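Local coordinates for protein uroporphyrin-III C-methyltransferase (Thermus thermophilus, PDB 1VE2) that probably methylates uroporphyrinogen III on carbon with S-adenosyl-L-methionine as methyl donor, a step of porphyrin biosynthesis, at residues V31-R36 with T68-A73; P40-L45 with A82-G87. All coordinates share one frame; numbering follows the deposited sequence.

Interaction 1: residues V31-R36 with T68-A73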
loop_
_atom_site.group_PDB
_atom_site.type_symbol
_atom_site.label_atom_id
_atom_site.label_comp_id
_atom_site.label_asym_id
_atom_site.label_seq_id
_atom_site.Cartn_x
_atom_site.Cartn_y
_atom_site.Cartn_z
ATOM N N VAL A 31 5.859 -10.972 -23.333
ATOM C CA VAL A 31 4.768 -10.101 -23.741
ATOM C C VAL A 31 4.224 -9.427 -22.485
ATOM O O VAL A 31 4.110 -10.062 -21.437
ATOM C CB VAL A 31 3.634 -10.907 -24.425
ATOM C CG1 VAL A 31 2.499 -9.975 -24.833
ATOM C CG2 VAL A 31 4.177 -11.643 -25.647
ATOM N N VAL A 32 3.897 -8.146 -22.596
ATOM C CA VAL A 32 3.383 -7.389 -21.459
ATOM C C VAL A 32 2.119 -6.624 -21.826
ATOM O O VAL A 32 2.161 -5.711 -22.657
ATOM C CB VAL A 32 4.434 -6.375 -20.955
ATOM C CG1 VAL A 32 3.920 -5.644 -19.716
ATOM C CG2 VAL A 32 5.740 -7.088 -20.654
ATOM N N LEU A 33 0.994 -7.010 -21.223
ATOM C CA LEU A 33 -0.275 -6.329 -21.468
ATOM C C LEU A 33 -0.346 -5.251 -20.393
ATOM O O LEU A 33 -0.655 -5.534 -19.233
ATOM C CB LEU A 33 -1.458 -7.296 -21.318
ATOM C CG LEU A 33 -1.468 -8.651 -22.039
ATOM C CD1 LEU A 33 -2.921 -9.001 -22.369
ATOM C CD2 LEU A 33 -0.655 -8.620 -23.311
ATOM N N HIS A 34 -0.074 -4.013 -20.785
ATOM C CA HIS A 34 -0.029 -2.904 -19.841
ATOM C C HIS A 34 -1.122 -1.854 -19.971
ATOM O O HIS A 34 -1.565 -1.534 -21.075
ATOM C CB HIS A 34 1.328 -2.205 -19.966
ATOM C CG HIS A 34 1.500 -1.444 -21.246
ATOM N ND1 HIS A 34 0.976 -0.184 -21.436
ATOM C CD2 HIS A 34 2.115 -1.773 -22.407
ATOM C CE1 HIS A 34 1.258 0.231 -22.658
ATOM N NE2 HIS A 34 1.948 -0.713 -23.270
ATOM N N ASP A 35 -1.534 -1.309 -18.828
ATOM C CA ASP A 35 -2.540 -0.253 -18.796
ATOM C C ASP A 35 -2.014 0.925 -19.608
ATOM O O ASP A 35 -0.811 1.191 -19.617
ATOM C CB ASP A 35 -2.777 0.212 -17.360
ATOM C CG ASP A 35 -3.607 -0.758 -16.558
ATOM O OD1 ASP A 35 -3.689 -0.571 -15.328
ATOM O OD2 ASP A 35 -4.183 -1.690 -17.148
ATOM N N ARG A 36 -2.918 1.632 -20.279
ATOM C CA ARG A 36 -2.553 2.788 -21.097
ATOM C C ARG A 36 -1.820 3.866 -20.296
ATOM O O ARG A 36 -0.869 4.471 -20.784
ATOM C CB ARG A 36 -3.807 3.431 -21.706
ATOM C CG ARG A 36 -4.689 2.513 -22.540
ATOM C CD ARG A 36 -4.179 2.364 -23.964
ATOM N NE ARG A 36 -5.141 1.651 -24.803
ATOM C CZ ARG A 36 -4.990 1.436 -26.107
ATOM N NH1 ARG A 36 -3.909 1.879 -26.739
ATOM N NH2 ARG A 36 -5.924 0.779 -26.783
ATOM N N THR A 68 -8.078 -11.041 -19.995
ATOM C CA THR A 68 -7.929 -12.332 -19.333
ATOM C C THR A 68 -7.740 -13.497 -20.307
ATOM O O THR A 68 -6.853 -14.331 -20.126
ATOM C CB THR A 68 -9.136 -12.607 -18.421
ATOM O OG1 THR A 68 -9.142 -11.639 -17.363
ATOM C CG2 THR A 68 -9.066 -14.016 -17.833
ATOM N N ALA A 69 -8.562 -13.557 -21.348
ATOM C CA ALA A 69 -8.443 -14.644 -22.309
ATOM C C ALA A 69 -7.068 -14.640 -22.968
ATOM O O ALA A 69 -6.466 -15.692 -23.178
ATOM C CB ALA A 69 -9.538 -14.531 -23.380
ATOM N N ARG A 70 -6.564 -13.452 -23.285
ATOM C CA ARG A 70 -5.266 -13.353 -23.938
ATOM C C ARG A 70 -4.134 -13.829 -23.028
ATOM O O ARG A 70 -3.219 -14.513 -23.483
ATOM C CB ARG A 70 -5.017 -11.915 -24.406
ATOM C CG ARG A 70 -3.750 -11.746 -25.239
ATOM C CD ARG A 70 -3.646 -12.795 -26.342
ATOM N NE ARG A 70 -2.515 -12.540 -27.238
ATOM C CZ ARG A 70 -2.019 -13.432 -28.093
ATOM N NH1 ARG A 70 -2.547 -14.648 -28.174
ATOM N NH2 ARG A 70 -0.997 -13.105 -28.876
ATOM N N LEU A 71 -4.199 -13.480 -21.744
ATOM C CA LEU A 71 -3.169 -13.910 -20.793
ATOM C C LEU A 71 -3.139 -15.441 -20.757
ATOM O O LEU A 71 -2.075 -16.063 -20.823
ATOM C CB LEU A 71 -3.477 -13.358 -19.389
ATOM C CG LEU A 71 -3.382 -11.834 -19.214
ATOM C CD1 LEU A 71 -3.882 -11.434 -17.827
ATOM C CD2 LEU A 71 -1.947 -11.380 -19.420
ATOM N N ILE A 72 -4.321 -16.041 -20.662
ATOM C CA ILE A 72 -4.450 -17.487 -20.630
ATOM C C ILE A 72 -3.958 -18.085 -21.946
ATOM O O ILE A 72 -3.178 -19.033 -21.939
ATOM C CB ILE A 72 -5.917 -17.907 -20.365
ATOM C CG1 ILE A 72 -6.313 -17.498 -18.938
ATOM C CG2 ILE A 72 -6.089 -19.420 -20.558
ATOM C CD1 ILE A 72 -7.793 -17.653 -18.621
ATOM N N ALA A 73 -4.394 -17.525 -23.071
ATOM C CA ALA A 73 -3.970 -18.035 -24.374
ATOM C C ALA A 73 -2.442 -18.030 -24.482
ATOM O O ALA A 73 -1.837 -19.032 -24.861
ATOM C CB ALA A 73 -4.579 -17.191 -25.498
#
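The carbonyl oxygen of Leu33, whose side chain meets Leu71 and Arg70, is gripped by two donors from the neighbouring strand 80-85. Leu84 gives its backbone N-H and Arg83 its NH1, so this oxygen takes one backbone and one side-chain donor. On the other side of the contact, the Leu33 side chain rises from its strand toward helix 64-76. With chi1 at -50° its CG lies anti to the carbonyl carbon, and the fork runs past Leu71 in the opposite direction. A single methyl of the helix, Leu71 CD2, settles against that fork, 3.8 Å from Leu33 CG, and also touches Leu33 CD1. The same CD1 meets Arg70 from across: the two side chains cross at about a right angle, with Leu33 CD1 4.1 Å from Arg70 CG. Arg70 contributes only the start of its chain, CB and CG, which are apolar; a bend at chi2 (48°) carries the rest onward, and its NH1 forms a weak, long ion pair with Glu77. Helix 64-76 leads from strand 49-52 to strand 80-85, passing over strand 31-34 between them: a beta-alpha-beta crossover in the N-terminal alpha/beta domain, built on a five-stranded parallel sheet, of this tetrapyrrole methylase.

Interaction 2: residues P40-L45 with A82-G87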
loop_
_atom_site.group_PDB
_atom_site.type_symbol
_atom_site.label_atom_id
_atom_site.label_comp_id
_atom_site.label_asym_id
_atom_site.label_seq_id
_atom_site.Cartn_x
_atom_site.Cartn_y
_atom_site.Cartn_z
ATOM N N PRO A 40 5.831 6.155 -18.620
ATOM C CA PRO A 40 6.766 5.881 -19.717
ATOM C C PRO A 40 8.070 5.237 -19.258
ATOM O O PRO A 40 8.588 4.338 -19.920
ATOM C CB PRO A 40 6.996 7.261 -20.331
ATOM C CG PRO A 40 5.690 7.961 -20.088
ATOM C CD PRO A 40 5.369 7.555 -18.662
ATOM N N GLY A 41 8.592 5.704 -18.126
ATOM C CA GLY A 41 9.835 5.171 -17.594
ATOM C C GLY A 41 9.728 3.711 -17.206
ATOM O O GLY A 41 10.710 2.967 -17.265
ATOM N N VAL A 42 8.537 3.298 -16.780
ATOM C CA VAL A 42 8.322 1.907 -16.414
ATOM C C VAL A 42 8.223 1.063 -17.681
ATOM O O VAL A 42 8.858 0.013 -17.787
ATOM C CB VAL A 42 7.034 1.729 -15.564
ATOM C CG1 VAL A 42 6.792 0.261 -15.284
ATOM C CG2 VAL A 42 7.166 2.498 -14.249
ATOM N N LEU A 43 7.435 1.517 -18.652
ATOM C CA LEU A 43 7.296 0.757 -19.894
ATOM C C LEU A 43 8.664 0.566 -20.566
ATOM O O LEU A 43 8.969 -0.503 -21.086
ATOM C CB LEU A 43 6.336 1.469 -20.864
ATOM C CG LEU A 43 4.874 1.596 -20.408
ATOM C CD1 LEU A 43 4.069 2.373 -21.450
ATOM C CD2 LEU A 43 4.275 0.203 -20.199
ATOM N N ALA A 44 9.488 1.607 -20.534
ATOM C CA ALA A 44 10.813 1.559 -21.148
ATOM C C ALA A 44 11.684 0.418 -20.617
ATOM O O ALA A 44 12.591 -0.049 -21.306
ATOM C CB ALA A 44 11.517 2.886 -20.950
ATOM N N LEU A 45 11.411 -0.038 -19.399
ATOM C CA LEU A 45 12.187 -1.128 -18.812
ATOM C C LEU A 45 11.731 -2.520 -19.258
ATOM O O LEU A 45 12.407 -3.518 -19.001
ATOM C CB LEU A 45 12.151 -1.028 -17.290
ATOM C CG LEU A 45 13.057 0.078 -16.746
ATOM C CD1 LEU A 45 12.669 0.442 -15.314
ATOM C CD2 LEU A 45 14.508 -0.406 -16.818
ATOM N N ALA A 82 3.294 -10.978 -18.771
ATOM C CA ALA A 82 2.971 -10.135 -17.634
ATOM C C ALA A 82 1.829 -9.187 -17.924
ATOM O O ALA A 82 1.667 -8.704 -19.045
ATOM C CB ALA A 82 4.201 -9.332 -17.208
ATOM N N ARG A 83 1.034 -8.951 -16.890
ATOM C CA ARG A 83 -0.072 -8.011 -16.931
ATOM C C ARG A 83 0.516 -6.886 -16.069
ATOM O O ARG A 83 0.784 -7.092 -14.884
ATOM C CB ARG A 83 -1.307 -8.619 -16.255
ATOM C CG ARG A 83 -2.474 -7.664 -16.056
ATOM C CD ARG A 83 -3.228 -7.374 -17.343
ATOM N NE ARG A 83 -4.319 -6.441 -17.097
ATOM C CZ ARG A 83 -4.236 -5.122 -17.235
ATOM N NH1 ARG A 83 -3.103 -4.557 -17.637
ATOM N NH2 ARG A 83 -5.283 -4.358 -16.940
ATOM N N LEU A 84 0.742 -5.718 -16.661
ATOM C CA LEU A 84 1.334 -4.589 -15.936
ATOM C C LEU A 84 0.254 -3.567 -15.621
ATOM O O LEU A 84 -0.389 -3.025 -16.525
ATOM C CB LEU A 84 2.450 -3.955 -16.771
ATOM C CG LEU A 84 3.267 -2.822 -16.126
ATOM C CD1 LEU A 84 4.002 -3.326 -14.864
ATOM C CD2 LEU A 84 4.278 -2.311 -17.152
ATOM N N LYS A 85 0.068 -3.306 -14.331
ATOM C CA LYS A 85 -0.983 -2.414 -13.862
ATOM C C LYS A 85 -0.504 -1.305 -12.930
ATOM O O LYS A 85 0.403 -1.498 -12.126
ATOM C CB LYS A 85 -2.034 -3.257 -13.133
ATOM C CG LYS A 85 -1.993 -4.730 -13.548
ATOM C CD LYS A 85 -2.923 -5.610 -12.722
ATOM C CE LYS A 85 -4.384 -5.267 -12.965
ATOM N NZ LYS A 85 -5.272 -6.203 -12.243
ATOM N N GLY A 86 -1.133 -0.141 -13.031
ATOM C CA GLY A 86 -0.762 0.959 -12.162
ATOM C C GLY A 86 -0.974 0.572 -10.705
ATOM O O GLY A 86 -1.883 -0.205 -10.386
ATOM N N GLY A 87 -0.123 1.103 -9.830
ATOM C CA GLY A 87 -0.210 0.822 -8.403
ATOM C C GLY A 87 0.087 -0.633 -8.092
ATOM O O GLY A 87 1.068 -1.185 -8.575
#
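Leu84 is the hub here, meeting Val42 and Leu43 on the face of the parallel sheet that carries helices 20-28 and 40-43. Helix 40-43 is the short connection of a beta-alpha-beta unit, joining strand 31-34 to its parallel neighbour 49-52, and it reaches beyond those two strands to strand 80-85. One methyl of Leu84 does all the touching: CD2 lies 4.0 Å from Leu43 CD2 and 4.1 Å from Val42 CG1, so consecutive helix residues share a single partner. Both helix side chains cross that of Leu84 obliquely, without running alongside it. The first bond of the Leu84 side chain heads for the helix, and CG anti to the backbone N (chi1 -175°) places the fork that brings CD2 to Val42 and Leu43. Val42 CB points at the strand, and CG1 is the branch that makes the contact. Leu43 starts off to one side, and only its delta branch arrives at Leu84. The nearest CA atoms, those of Leu43 and Leu84, remain 8.9 Å apart, a gap bridged wholly by aliphatic groups; no hydrogen bond crosses between the segments. Leu26 of helix 20-28 touches both Val42 and Leu84, and Val8 of strand 4-9 with Val32 of strand 31-34 adds to the surroundings of Leu84, extending the apolar layer over the middle of the sheet. The residues next to Leu84 in the strand are polar instead: Arg83 and Lys85 both form salt bridges with Glu98 of helix 95-105. Lys85 NZ is held further by the carbonyl oxygens of Pro89 and Gly93, while Lys85 CE lies 4.0 Å above the plane of the Arg83 guanidinium, offset toward its rim.

Both contacts put leucines of neighbouring strands of one parallel sheet, Leu33 and Leu84, against helices. Each is aliphatic and lacks any cross-segment hydrogen bond, but interaction 1 fades into exposed Arg70, whereas interaction 2 has no exposed residue among those touching, and its centre lies about 13 Å from the centre of the chain, against about 19 Å for that of interaction 1. Helix 40-43 follows strand 31-34, and strand 80-85 follows helix 64-76, so the two contacts interlace along the chain. Polar bonds join them directly: Leu33 N lies 2.8 Å from Ala82 O, and Asp35 OD2 forms a salt bridge with Arg83 NH2 at 2.9 Å. His34, beside Leu33, packs on Leu43.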